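Local coordinates for DNA protection during starvation protein (Halobacterium salinarum, PDB 1TJO) that probably protects DNA from oxidative damage by oxidising Fe(2+) with hydrogen peroxide and storing the Fe(3+) as mineral inside a hollow shell of twelve subunits, at residues Asp32-Asp37 with Glu83-Leu88; Asp37-Tyr42 with Ala101-Asp106; Val43-Leu48 with Glu69-Ala74; Asn121-Tyr126 with His164-Tyr169. All coordinates share one frame; numbering follows the deposited sequence.

After an N-terminal tail comes helix 24-54, whose successive turns supply the first segments of contacts 1, 2 and 3. Helix 60-87 then runs back alongside it: contact 3 closes the shortest loop, in the first half of this returning helix, and contact 1 closes a wider one at its end, with contact 3 nested inside. Contact 2 reaches on to the short helix 96-102 and the loop after it; it also encloses contact 3 but crosses contact 1, with which it shares Asp37. Contact 4 follows in series, pairing helices 115-142 and 146-169. Packing by Val43 joins contacts 2 and 3, while Gln47 and Leu48 link contact 3 to Asp122 and Tyr126 of contact 4.

Contact 1. Residues Asp32-Asp37 with Glu83-Leu88; sequences DALNAD and ERVQAL. With FE (Fe (III) ion), chain F; MG (magnesium ion), chain Q.
The antiparallel pair of helices 24-54 and 60-87 in the ferritin-like four-helix bundle is joined here by Leu34 and Val85, close to the end of the second helix. The two short axes approach to 9.4 Å at an angle of 154°. Val85 CG2 fits against Leu34 CB at 3.6 Å, and the same methyl comes within 4.0 Å of Asn35 OD1, the Asn35 and Val85 side chains crossing at about a right angle. Asn35 directs its amide to the backbone of Val91 and His93, which satisfies its polar atoms. Leu34 CD1 lies against Arg84 CG at 3.8 Å and reaches Leu88 CD1 at 4.2 Å. Arg84 bends at its second torsion (chi2 63°), which carries the guanidinium away from Leu34 to salt bridges with Asp145 and with Glu160 of a neighbouring subunit; Leu88 CD2 lies over one guanidinium face near its rim. The same helix carries metal ligands. Glu83 OE1 binds iron at 1.9 Å, together with Asp79 of the same chain and His52 of another subunit, the intersubunit ferroxidase site characteristic of Dps proteins. Gln86 OE1 binds a magnesium ion at 2.4 Å, beside Glu56 and His168 of two neighbouring subunits. The pairing has no hydrogen bond across it and rests on van der Waals packing, while polar ends turn to metals, neighbouring subunits and, from Arg84, Asp145 and Thr148 of the same chain.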
loop_
_atom_site.group_PDB
_atom_site.type_symbol
_atom_site.label_atom_id
_atom_site.label_comp_id
_atom_site.label_asym_id
_atom_site.label_seq_id
_atom_site.Cartn_x
_atom_site.Cartn_y
_atom_site.Cartn_z
ATOM N N ASP A 32 28.765 14.644 -25.788
ATOM C CA ASP A 32 29.954 15.223 -25.169
ATOM C C ASP A 32 29.613 15.876 -23.843
ATOM O O ASP A 32 30.326 15.690 -22.819
ATOM C CB ASP A 32 30.611 16.258 -26.100
ATOM C CG ASP A 32 31.262 15.632 -27.339
ATOM O OD1 ASP A 32 31.331 14.381 -27.455
ATOM O OD2 ASP A 32 31.743 16.352 -28.249
ATOM N N ALA A 33 28.475 16.559 -23.830
ATOM C CA ALA A 33 28.035 17.269 -22.638
ATOM C C ALA A 33 27.541 16.293 -21.575
ATOM O O ALA A 33 27.955 16.377 -20.424
ATOM C CB ALA A 33 26.969 18.226 -22.980
ATOM N N LEU A 34 26.670 15.370 -21.968
ATOM C CA LEU A 34 26.090 14.428 -21.028
ATOM C C LEU A 34 27.182 13.534 -20.383
ATOM O O LEU A 34 27.117 13.235 -19.193
ATOM C CB LEU A 34 25.045 13.563 -21.729
ATOM C CG LEU A 34 23.783 14.301 -22.216
ATOM C CD1 LEU A 34 23.015 13.423 -23.127
ATOM C CD2 LEU A 34 22.944 14.704 -21.046
ATOM N N ASN A 35 28.135 13.061 -21.161
ATOM C CA ASN A 35 29.200 12.189 -20.627
ATOM C C ASN A 35 30.063 12.915 -19.608
ATOM O O ASN A 35 30.503 12.348 -18.584
ATOM C CB ASN A 35 30.069 11.610 -21.763
ATOM C CG ASN A 35 29.900 10.109 -21.915
ATOM O OD1 ASN A 35 29.355 9.450 -21.003
ATOM N ND2 ASN A 35 30.355 9.559 -23.038
ATOM N N ALA A 36 30.303 14.199 -19.874
ATOM C CA ALA A 36 31.092 14.995 -18.942
ATOM C C ALA A 36 30.331 15.134 -17.612
ATOM O O ALA A 36 30.922 14.991 -16.520
ATOM C CB ALA A 36 31.384 16.361 -19.580
ATOM N N ASP A 37 29.025 15.378 -17.718
ATOM C CA ASP A 37 28.114 15.447 -16.567
ATOM C C ASP A 37 28.080 14.137 -15.835
ATOM O O ASP A 37 28.174 14.108 -14.639
ATOM C CB ASP A 37 26.695 15.818 -16.959
ATOM C CG ASP A 37 26.558 17.250 -17.364
ATOM O OD1 ASP A 37 27.472 18.055 -17.012
ATOM O OD2 ASP A 37 25.567 17.640 -18.055
ATOM N N GLU A 83 21.876 6.615 -19.718
ATOM C CA GLU A 83 20.918 6.039 -20.661
ATOM C C GLU A 83 20.653 6.974 -21.860
ATOM O O GLU A 83 20.451 6.487 -22.966
ATOM C CB GLU A 83 19.641 5.644 -19.944
ATOM C CG GLU A 83 20.000 4.519 -18.957
ATOM C CD GLU A 83 18.831 3.879 -18.249
ATOM O OE1 GLU A 83 19.034 2.932 -17.428
ATOM O OE2 GLU A 83 17.711 4.307 -18.533
ATOM N N ARG A 84 20.690 8.276 -21.621
ATOM C CA ARG A 84 20.524 9.249 -22.723
ATOM C C ARG A 84 21.723 9.244 -23.663
ATOM O O ARG A 84 21.551 9.291 -24.882
ATOM C CB ARG A 84 20.212 10.644 -22.178
ATOM C CG ARG A 84 19.706 11.605 -23.221
ATOM C CD ARG A 84 18.372 11.165 -23.827
ATOM N NE ARG A 84 17.940 12.122 -24.823
ATOM C CZ ARG A 84 16.933 11.909 -25.671
ATOM N NH1 ARG A 84 16.208 10.783 -25.588
ATOM N NH2 ARG A 84 16.649 12.841 -26.593
ATOM N N VAL A 85 22.944 9.171 -23.128
ATOM C CA VAL A 85 24.121 8.996 -23.980
ATOM C C VAL A 85 23.953 7.798 -24.883
ATOM O O VAL A 85 24.155 7.905 -26.083
ATOM C CB VAL A 85 25.378 8.790 -23.168
ATOM C CG1 VAL A 85 26.589 8.348 -24.012
ATOM C CG2 VAL A 85 25.718 10.123 -22.461
ATOM N N GLN A 86 23.554 6.681 -24.300
ATOM C CA GLN A 86 23.355 5.467 -25.074
ATOM C C GLN A 86 22.220 5.596 -26.112
ATOM O O GLN A 86 22.412 5.197 -27.254
ATOM C CB GLN A 86 23.129 4.299 -24.132
ATOM C CG GLN A 86 23.635 3.015 -24.646
ATOM C CD GLN A 86 22.655 2.457 -25.579
ATOM O OE1 GLN A 86 22.982 1.784 -26.564
ATOM N NE2 GLN A 86 21.425 2.772 -25.325
ATOM N N ALA A 87 21.124 6.255 -25.751
ATOM C CA ALA A 87 19.998 6.452 -26.651
ATOM C C ALA A 87 20.380 7.281 -27.853
ATOM O O ALA A 87 19.842 7.050 -28.941
ATOM C CB ALA A 87 18.817 7.054 -25.971
ATOM N N LEU A 88 21.311 8.211 -27.654
ATOM C CA LEU A 88 21.786 9.079 -28.725
ATOM C C LEU A 88 22.938 8.452 -29.519
ATOM O O LEU A 88 23.523 9.108 -30.379
ATOM C CB LEU A 88 22.188 10.420 -28.165
ATOM C CG LEU A 88 21.061 11.279 -27.583
ATOM C CD1 LEU A 88 21.627 12.501 -27.014
ATOM C CD2 LEU A 88 20.004 11.613 -28.602
HETATM FE FE FE F . 18.787 2.461 -15.602
HETATM MG MG MG Q . 21.891 1.455 -28.693
HETATM O O HOH W 1 20.789 3.254 -28.652
HETATM O O HOH W 2 18.659 1.931 -13.428
HETATM O O HOH W 3 16.882 2.092 -15.718
HETATM O O HOH W 4 23.697 1.998 -29.713
HETATM O O HOH W 5 21.032 1.078 -30.562
#

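Contact 2. Residues Asp37-Tyr42 with Ala101-Asp106; sequences DLANVY and AEASVD
Helix segment 37-42 lies against the chain where it leaves helix 96-102, and the backbones come close, with the CA atoms of Asn40 and Ala103 only 4.7 Å apart. The side chain of Asn40 spans the junction and makes three hydrogen bonds to the loop. Its OD1 accepts from two successive backbone N-H groups that arrive differently: Ser104 N, 2.8 Å from Asn40 OD1, lies in the carbonyl plane on a lone pair, though its N-H is bent at 131°, whereas Val105 N, 3.2 Å from the same OD1, stands 41° above that plane. The other end of the amide turns to the serine, with Asn40 ND2 donating to Ser104 OG at 3.1 Å, tilted a little from the amide plane. Ser104 holds that oxygen in place by setting it between its own backbone N and carbonyl carbon (chi1 61°). Val105 CG1 packs on the carboxamide, 3.6 Å from Asn40 CG. Next to these bonds Ala39 CB sits on the peptide between Glu102 and Ala103, reaching Ala103 N at 3.7 Å. Replacing Asn40 by a leucine would probably leave the N-H groups of Ser104 and Val105 without their shared acceptor and Ser104 OG without the ND2 donor, and let the loop shift. A short helix in the link between the second and third bundle helices is a hallmark of Dps proteins, and here one buried carboxamide ties its exit to the first bundle helix by offering both an acceptor and a donor.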
loop_
_atom_site.group_PDB
_atom_site.type_symbol
_atom_site.label_atom_id
_atom_site.label_comp_id
_atom_site.label_asym_id
_atom_site.label_seq_id
_atom_site.Cartn_x
_atom_site.Cartn_y
_atom_site.Cartn_z
ATOM N N ASP A 37 29.025 15.378 -17.718
ATOM C CA ASP A 37 28.114 15.447 -16.567
ATOM C C ASP A 37 28.080 14.137 -15.835
ATOM O O ASP A 37 28.174 14.108 -14.639
ATOM C CB ASP A 37 26.695 15.818 -16.959
ATOM C CG ASP A 37 26.558 17.250 -17.364
ATOM O OD1 ASP A 37 27.472 18.055 -17.012
ATOM O OD2 ASP A 37 25.567 17.640 -18.055
ATOM N N LEU A 38 27.951 13.046 -16.564
ATOM C CA LEU A 38 27.911 11.731 -15.953
ATOM C C LEU A 38 29.110 11.465 -15.071
ATOM O O LEU A 38 29.003 10.921 -14.012
ATOM C CB LEU A 38 27.825 10.686 -17.061
ATOM C CG LEU A 38 27.992 9.212 -16.646
ATOM C CD1 LEU A 38 26.928 8.795 -15.679
ATOM C CD2 LEU A 38 27.891 8.339 -17.880
ATOM N N ALA A 39 30.284 11.798 -15.563
ATOM C CA ALA A 39 31.527 11.548 -14.817
ATOM C C ALA A 39 31.504 12.340 -13.517
ATOM O O ALA A 39 31.798 11.829 -12.413
ATOM C CB ALA A 39 32.708 11.910 -15.671
ATOM N N ASN A 40 31.121 13.592 -13.600
ATOM C CA ASN A 40 31.045 14.441 -12.401
ATOM C C ASN A 40 29.974 13.948 -11.416
ATOM O O ASN A 40 30.218 13.904 -10.225
ATOM C CB ASN A 40 30.781 15.886 -12.804
ATOM C CG ASN A 40 32.002 16.564 -13.315
ATOM O OD1 ASN A 40 33.119 16.171 -12.991
ATOM N ND2 ASN A 40 31.800 17.589 -14.150
ATOM N N VAL A 41 28.861 13.464 -11.923
ATOM C CA VAL A 41 27.765 13.034 -11.054
ATOM C C VAL A 41 28.137 11.732 -10.356
ATOM O O VAL A 41 27.789 11.547 -9.202
ATOM C CB VAL A 41 26.435 12.941 -11.823
ATOM C CG1 VAL A 41 25.378 12.281 -10.974
ATOM C CG2 VAL A 41 25.952 14.301 -12.226
ATOM N N TYR A 42 28.869 10.835 -11.022
ATOM C CA TYR A 42 29.299 9.611 -10.361
ATOM C C TYR A 42 30.399 9.822 -9.298
ATOM O O TYR A 42 30.414 9.145 -8.289
ATOM C CB TYR A 42 29.660 8.484 -11.341
ATOM C CG TYR A 42 28.576 7.386 -11.357
ATOM C CD1 TYR A 42 28.089 6.911 -12.547
ATOM C CD2 TYR A 42 28.127 6.804 -10.183
ATOM C CE1 TYR A 42 27.147 5.931 -12.595
ATOM C CE2 TYR A 42 27.168 5.813 -10.221
ATOM C CZ TYR A 42 26.686 5.382 -11.430
ATOM O OH TYR A 42 25.702 4.392 -11.488
ATOM N N ALA A 101 38.565 9.873 -14.048
ATOM C CA ALA A 101 39.488 10.525 -15.014
ATOM C C ALA A 101 38.797 11.618 -15.850
ATOM O O ALA A 101 39.364 12.676 -16.179
ATOM C CB ALA A 101 40.073 9.478 -15.933
ATOM N N GLU A 102 37.565 11.342 -16.246
ATOM C CA GLU A 102 36.798 12.250 -17.070
ATOM C C GLU A 102 36.096 13.321 -16.255
ATOM O O GLU A 102 35.583 14.253 -16.846
ATOM C CB GLU A 102 35.776 11.448 -17.870
ATOM C CG GLU A 102 36.429 10.483 -18.857
ATOM C CD GLU A 102 36.929 11.182 -20.123
ATOM O OE1 GLU A 102 37.551 10.500 -20.940
ATOM O OE2 GLU A 102 36.732 12.391 -20.293
ATOM N N ALA A 103 36.064 13.193 -14.922
ATOM C CA ALA A 103 35.420 14.194 -14.067
ATOM C C ALA A 103 36.334 15.408 -13.942
ATOM O O ALA A 103 37.558 15.263 -13.830
ATOM C CB ALA A 103 35.104 13.625 -12.693
ATOM N N SER A 104 35.729 16.586 -13.991
ATOM C CA SER A 104 36.418 17.865 -13.787
ATOM C C SER A 104 36.397 18.326 -12.334
ATOM O O SER A 104 37.207 19.175 -11.930
ATOM C CB SER A 104 35.773 18.949 -14.646
ATOM O OG SER A 104 34.408 19.167 -14.312
ATOM N N VAL A 105 35.501 17.760 -11.537
ATOM C CA VAL A 105 35.368 18.202 -10.165
ATOM C C VAL A 105 36.481 17.657 -9.294
ATOM O O VAL A 105 37.135 16.715 -9.642
ATOM C CB VAL A 105 34.003 17.844 -9.582
ATOM C CG1 VAL A 105 32.912 18.509 -10.378
ATOM C CG2 VAL A 105 33.792 16.340 -9.574
ATOM N N ASP A 106 36.639 18.253 -8.125
ATOM C CA ASP A 106 37.696 17.900 -7.185
ATOM C C ASP A 106 37.204 16.818 -6.245
ATOM O O ASP A 106 36.142 16.958 -5.673
ATOM C CB ASP A 106 38.077 19.112 -6.345
ATOM C CG ASP A 106 38.506 20.277 -7.184
ATOM O OD1 ASP A 106 39.430 20.099 -8.003
ATOM O OD2 ASP A 106 37.935 21.378 -7.121
#

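Contact 3. Residues Val43-Leu48 with Glu69-Ala74; sequences VLYHQL and EAAETA
The hydroxyl of Tyr45, whose ring edge meets Ala71, is gripped by two groups of a neighbouring subunit, forming hydrogen bonds with Glu75 OE2 and Tyr42 OH. Both bonds cross the subunit interface; Glu75 is implicated in iron nucleation. Within the chain, the edge of the ring faces a backbone oxygen: Ala71 O lies 3.2 Å from Tyr45 CD1, near the ring plane, an approach in which an aromatic C-H is turned to the carbonyl. Tyr45 comes alongside the neighbouring helix because CG stands anti to the backbone N (chi1 164°). Another part of the ring edge, Tyr45 CD2, stands 3.7 Å above the plane of the His46 ring, over its centre, while His46 NE2 is hydrogen-bonded to His46 NE2 of the neighbouring subunit. Helices 24-54 and 60-87, an antiparallel pair of the ferritin-like bundle, come notably near here, their short axes 8.5 Å apart at 161°. Alanines on the second helix permit this: the CA atoms of Tyr45 and Ala71 are 4.9 Å apart. Ala74 CB packs against the base of the tyrosine side chain, 4.1 Å from Tyr45 CB. One turn further along, Leu48 nests over Ala70 and Ala71, its CB 3.9 Å from Ala71 CB and its CD1 3.6 Å from Ala70 O. Leu44 CD2 also touches Ala74 CB, and Tyr126 of helix 115-142 packs against Leu44, Leu48 and Ala70.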
loop_
_atom_site.group_PDB
_atom_site.type_symbol
_atom_site.label_atom_id
_atom_site.label_comp_id
_atom_site.label_asym_id
_atom_site.label_seq_id
_atom_site.Cartn_x
_atom_site.Cartn_y
_atom_site.Cartn_z
ATOM N N VAL A 43 31.281 10.798 -9.523
ATOM C CA VAL A 43 32.227 11.204 -8.495
ATOM C C VAL A 43 31.473 11.785 -7.286
ATOM O O VAL A 43 31.779 11.452 -6.160
ATOM C CB VAL A 43 33.353 12.155 -8.995
ATOM C CG1 VAL A 43 34.276 11.407 -9.962
ATOM C CG2 VAL A 43 32.817 13.316 -9.642
ATOM N N LEU A 44 30.446 12.599 -7.542
ATOM C CA LEU A 44 29.600 13.153 -6.500
ATOM C C LEU A 44 28.942 12.024 -5.718
ATOM O O LEU A 44 28.982 11.995 -4.497
ATOM C CB LEU A 44 28.540 14.091 -7.098
ATOM C CG LEU A 44 27.501 14.578 -6.079
ATOM C CD1 LEU A 44 28.170 15.430 -5.007
ATOM C CD2 LEU A 44 26.351 15.267 -6.816
ATOM N N TYR A 45 28.340 11.104 -6.451
ATOM C CA TYR A 45 27.685 9.950 -5.831
ATOM C C TYR A 45 28.653 9.250 -4.865
ATOM O O TYR A 45 28.305 8.931 -3.683
ATOM C CB TYR A 45 27.260 8.947 -6.909
ATOM C CG TYR A 45 26.922 7.547 -6.391
ATOM C CD1 TYR A 45 25.713 7.282 -5.815
ATOM C CD2 TYR A 45 27.835 6.528 -6.526
ATOM C CE1 TYR A 45 25.417 6.010 -5.358
ATOM C CE2 TYR A 45 27.598 5.277 -6.050
ATOM C CZ TYR A 45 26.369 5.001 -5.503
ATOM O OH TYR A 45 26.118 3.720 -5.047
ATOM N N HIS A 46 29.864 8.964 -5.349
ATOM C CA HIS A 46 30.806 8.211 -4.516
ATOM C C HIS A 46 31.277 8.989 -3.288
ATOM O O HIS A 46 31.492 8.413 -2.217
ATOM C CB HIS A 46 31.990 7.718 -5.342
ATOM C CG HIS A 46 31.693 6.432 -6.025
ATOM N ND1 HIS A 46 31.556 5.258 -5.323
ATOM C CD2 HIS A 46 31.452 6.127 -7.330
ATOM C CE1 HIS A 46 31.269 4.279 -6.175
ATOM N NE2 HIS A 46 31.190 4.782 -7.387
ATOM N N GLN A 47 31.362 10.308 -3.407
ATOM C CA GLN A 47 31.780 11.137 -2.276
ATOM C C GLN A 47 30.647 11.348 -1.265
ATOM O O GLN A 47 30.882 11.372 -0.061
ATOM C CB GLN A 47 32.271 12.473 -2.750
ATOM C CG GLN A 47 32.973 13.237 -1.638
ATOM C CD GLN A 47 34.025 14.220 -2.144
ATOM O OE1 GLN A 47 35.088 13.806 -2.609
ATOM N NE2 GLN A 47 33.725 15.517 -2.062
ATOM N N LEU A 48 29.417 11.393 -1.766
ATOM C CA LEU A 48 28.244 11.447 -0.890
ATOM C C LEU A 48 28.164 10.145 -0.101
ATOM O O LEU A 48 27.883 10.150 1.100
ATOM C CB LEU A 48 26.967 11.668 -1.697
ATOM C CG LEU A 48 26.804 13.041 -2.313
ATOM C CD1 LEU A 48 25.626 13.097 -3.226
ATOM C CD2 LEU A 48 26.664 14.151 -1.282
ATOM N N GLU A 69 20.122 9.741 0.897
ATOM C CA GLU A 69 19.108 10.205 -0.053
ATOM C C GLU A 69 19.766 11.025 -1.183
ATOM O O GLU A 69 19.416 10.867 -2.360
ATOM C CB GLU A 69 18.070 11.067 0.645
ATOM C CG GLU A 69 17.191 10.337 1.647
ATOM C CD GLU A 69 16.332 11.329 2.442
ATOM O OE1 GLU A 69 15.383 11.925 1.825
ATOM O OE2 GLU A 69 16.622 11.568 3.662
ATOM N N ALA A 70 20.717 11.872 -0.841
ATOM C CA ALA A 70 21.423 12.691 -1.842
ATOM C C ALA A 70 22.197 11.789 -2.797
ATOM O O ALA A 70 22.232 12.033 -3.995
ATOM C CB ALA A 70 22.345 13.685 -1.226
ATOM N N ALA A 71 22.833 10.749 -2.276
ATOM C CA ALA A 71 23.556 9.819 -3.120
ATOM C C ALA A 71 22.604 9.063 -4.037
ATOM O O ALA A 71 22.911 8.815 -5.215
ATOM C CB ALA A 71 24.351 8.840 -2.271
ATOM N N GLU A 72 21.445 8.667 -3.514
ATOM C CA GLU A 72 20.474 7.966 -4.358
ATOM C C GLU A 72 20.024 8.871 -5.503
ATOM O O GLU A 72 19.856 8.423 -6.630
ATOM C CB GLU A 72 19.268 7.530 -3.519
ATOM C CG GLU A 72 18.171 6.843 -4.274
ATOM C CD GLU A 72 17.075 6.375 -3.317
ATOM O OE1 GLU A 72 16.052 7.093 -3.143
ATOM O OE2 GLU A 72 17.257 5.301 -2.714
ATOM N N THR A 73 19.863 10.161 -5.205
ATOM C CA THR A 73 19.469 11.136 -6.230
ATOM C C THR A 73 20.563 11.203 -7.272
ATOM O O THR A 73 20.285 11.176 -8.457
ATOM C CB THR A 73 19.187 12.491 -5.573
ATOM O OG1 THR A 73 17.953 12.373 -4.884
ATOM C CG2 THR A 73 19.015 13.614 -6.602
ATOM N N ALA A 74 21.820 11.287 -6.854
ATOM C CA ALA A 74 22.891 11.398 -7.790
ATOM C C ALA A 74 23.003 10.167 -8.645
ATOM O O ALA A 74 23.240 10.258 -9.849
ATOM C CB ALA A 74 24.191 11.605 -7.063
#

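Contact 4. Residues Asn121-Tyr126 with His164-Tyr169; sequences NDMAIY and HHIEHY. With MG (magnesium ion), chain H.
A tight methyl-to-ring approach marks this contact: Ile166 CD1 comes within 3.4 Å of Tyr126 CE1, meeting the ring obliquely as the two side chains cross at about a right angle. The same methyl also lies 4.0 Å from Asp122 CB. Ile166 sends CG1 away from its carbonyl carbon (chi1 -67°), which aims CD1 at the tyrosine and leaves the second branch for Met123: Ile166 CG2 sits 3.9 Å from Met123 CB, the two side chains sliding past each other in opposite directions. Met123 then bends at its last torsion, and SD rests on the backbone of the opposing helix, 3.9 Å from Glu167 CA. An alanine in place of Ile166 would probably open a gap beside Tyr126 and take from Met123 CB its methyl partner. The polar ends turn to other partners: Asp122 bonds to His51 and Gln47, and Glu167 to Ser17 of a neighbouring subunit. His164 points away from the contact, and its NE2 lies over one face of the His168 ring, near its rim. His168 NE2 binds magnesium at a long 2.6 Å, with Glu56 and Gln86 of two other subunits completing the protein ligands. Helices 115-142 and 146-169, whose short segments here cross at 150°, thus form the second antiparallel pair of a ferritin-like bundle, whose last helix carries, facing neighbouring subunits, histidines implicated in iron translocation.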
loop_
_atom_site.group_PDB
_atom_site.type_symbol
_atom_site.label_atom_id
_atom_site.label_comp_id
_atom_site.label_asym_id
_atom_site.label_seq_id
_atom_site.Cartn_x
_atom_site.Cartn_y
_atom_site.Cartn_z
ATOM N N ASN A 121 33.288 20.416 0.762
ATOM C CA ASN A 121 33.836 19.782 -0.435
ATOM C C ASN A 121 32.705 19.297 -1.379
ATOM O O ASN A 121 32.795 19.432 -2.638
ATOM C CB ASN A 121 34.744 18.603 -0.051
ATOM C CG ASN A 121 36.055 19.025 0.532
ATOM O OD1 ASN A 121 36.511 20.131 0.287
ATOM N ND2 ASN A 121 36.715 18.134 1.260
ATOM N N ASP A 122 31.626 18.790 -0.785
ATOM C CA ASP A 122 30.486 18.337 -1.582
ATOM C C ASP A 122 29.796 19.500 -2.251
ATOM O O ASP A 122 29.387 19.403 -3.394
ATOM C CB ASP A 122 29.459 17.568 -0.727
ATOM C CG ASP A 122 30.015 16.287 -0.193
ATOM O OD1 ASP A 122 31.014 15.779 -0.797
ATOM O OD2 ASP A 122 29.515 15.720 0.826
ATOM N N MET A 123 29.629 20.574 -1.507
ATOM C CA MET A 123 28.983 21.791 -1.981
ATOM C C MET A 123 29.681 22.312 -3.238
ATOM O O MET A 123 29.021 22.717 -4.167
ATOM C CB MET A 123 28.969 22.873 -0.895
ATOM C CG MET A 123 27.800 23.815 -1.104
ATOM S SD MET A 123 27.623 25.066 0.204
ATOM C CE MET A 123 28.996 25.850 -0.009
ATOM N N ALA A 124 30.992 22.210 -3.279
ATOM C CA ALA A 124 31.780 22.670 -4.432
ATOM C C ALA A 124 31.528 21.794 -5.656
ATOM O O ALA A 124 31.460 22.288 -6.798
ATOM C CB ALA A 124 33.264 22.706 -4.114
ATOM N N ILE A 125 31.408 20.500 -5.433
ATOM C CA ILE A 125 31.050 19.595 -6.512
ATOM C C ILE A 125 29.667 19.938 -7.065
ATOM O O ILE A 125 29.501 20.026 -8.265
ATOM C CB ILE A 125 31.126 18.130 -6.061
ATOM C CG1 ILE A 125 32.557 17.736 -5.678
ATOM C CG2 ILE A 125 30.633 17.278 -7.166
ATOM C CD1 ILE A 125 32.669 16.386 -5.062
ATOM N N TYR A 126 28.670 20.097 -6.191
ATOM C CA TYR A 126 27.319 20.432 -6.641
ATOM C C TYR A 126 27.301 21.660 -7.484
ATOM O O TYR A 126 26.678 21.697 -8.547
ATOM C CB TYR A 126 26.361 20.662 -5.461
ATOM C CG TYR A 126 25.717 19.391 -4.938
ATOM C CD1 TYR A 126 26.122 18.851 -3.739
ATOM C CD2 TYR A 126 24.634 18.794 -5.606
ATOM C CE1 TYR A 126 25.530 17.713 -3.237
ATOM C CE2 TYR A 126 24.026 17.651 -5.107
ATOM C CZ TYR A 126 24.480 17.123 -3.918
ATOM O OH TYR A 126 23.905 16.013 -3.356
ATOM N N HIS A 164 21.359 23.111 -1.936
ATOM C CA HIS A 164 20.750 24.076 -1.014
ATOM C C HIS A 164 20.695 23.521 0.420
ATOM O O HIS A 164 20.962 24.273 1.363
ATOM C CB HIS A 164 19.362 24.480 -1.518
ATOM C CG HIS A 164 18.544 25.179 -0.504
ATOM N ND1 HIS A 164 17.505 24.565 0.160
ATOM C CD2 HIS A 164 18.653 26.420 0.016
ATOM C CE1 HIS A 164 16.984 25.421 1.023
ATOM N NE2 HIS A 164 17.666 26.550 0.961
ATOM N N HIS A 165 20.367 22.243 0.602
ATOM C CA HIS A 165 20.330 21.647 1.928
ATOM C C HIS A 165 21.711 21.719 2.553
ATOM O O HIS A 165 21.867 22.044 3.719
ATOM C CB HIS A 165 19.891 20.182 1.862
ATOM C CG HIS A 165 18.427 20.006 1.782
ATOM N ND1 HIS A 165 17.720 19.280 2.721
ATOM C CD2 HIS A 165 17.536 20.387 0.844
ATOM C CE1 HIS A 165 16.445 19.258 2.372
ATOM N NE2 HIS A 165 16.306 19.916 1.235
ATOM N N ILE A 166 22.728 21.413 1.772
ATOM C CA ILE A 166 24.103 21.496 2.304
ATOM C C ILE A 166 24.456 22.902 2.718
ATOM O O ILE A 166 25.039 23.109 3.818
ATOM C CB ILE A 166 25.141 20.891 1.302
ATOM C CG1 ILE A 166 24.936 19.386 1.173
ATOM C CG2 ILE A 166 26.600 21.258 1.694
ATOM C CD1 ILE A 166 25.659 18.754 0.010
ATOM N N GLU A 167 24.091 23.878 1.889
ATOM C CA GLU A 167 24.277 25.270 2.240
ATOM C C GLU A 167 23.639 25.600 3.590
ATOM O O GLU A 167 24.267 26.224 4.437
ATOM C CB GLU A 167 23.723 26.204 1.142
ATOM C CG GLU A 167 24.043 27.671 1.380
ATOM C CD GLU A 167 24.055 28.526 0.121
ATOM O OE1 GLU A 167 22.965 28.759 -0.419
ATOM O OE2 GLU A 167 25.142 29.015 -0.280
ATOM N N HIS A 168 22.393 25.159 3.802
ATOM C CA HIS A 168 21.763 25.293 5.108
ATOM C C HIS A 168 22.406 24.612 6.278
ATOM O O HIS A 168 22.474 25.214 7.345
ATOM C CB HIS A 168 20.301 24.981 5.049
ATOM C CG HIS A 168 19.491 26.122 4.518
ATOM N ND1 HIS A 168 18.142 26.276 4.789
ATOM C CD2 HIS A 168 19.860 27.198 3.774
ATOM C CE1 HIS A 168 17.717 27.388 4.206
ATOM N NE2 HIS A 168 18.735 27.957 3.580
ATOM N N TYR A 169 22.921 23.395 6.083
ATOM C CA TYR A 169 23.578 22.691 7.184
ATOM C C TYR A 169 24.814 23.458 7.687
ATOM O O TYR A 169 25.129 23.377 8.868
ATOM C CB TYR A 169 24.064 21.348 6.737
ATOM C CG TYR A 169 23.052 20.223 6.837
ATOM C CD1 TYR A 169 22.451 19.905 8.051
ATOM C CD2 TYR A 169 22.684 19.515 5.702
ATOM C CE1 TYR A 169 21.560 18.841 8.142
ATOM C CE2 TYR A 169 21.766 18.488 5.793
ATOM C CZ TYR A 169 21.222 18.154 7.005
ATOM O OH TYR A 169 20.347 17.082 7.086
HETATM MG MG MG H . 19.295 30.442 3.349
HETATM O O HOH W 6 21.409 30.295 3.296
HETATM O O HOH W 7 19.320 29.927 1.508
HETATM O O HOH W 8 19.477 32.382 3.144
#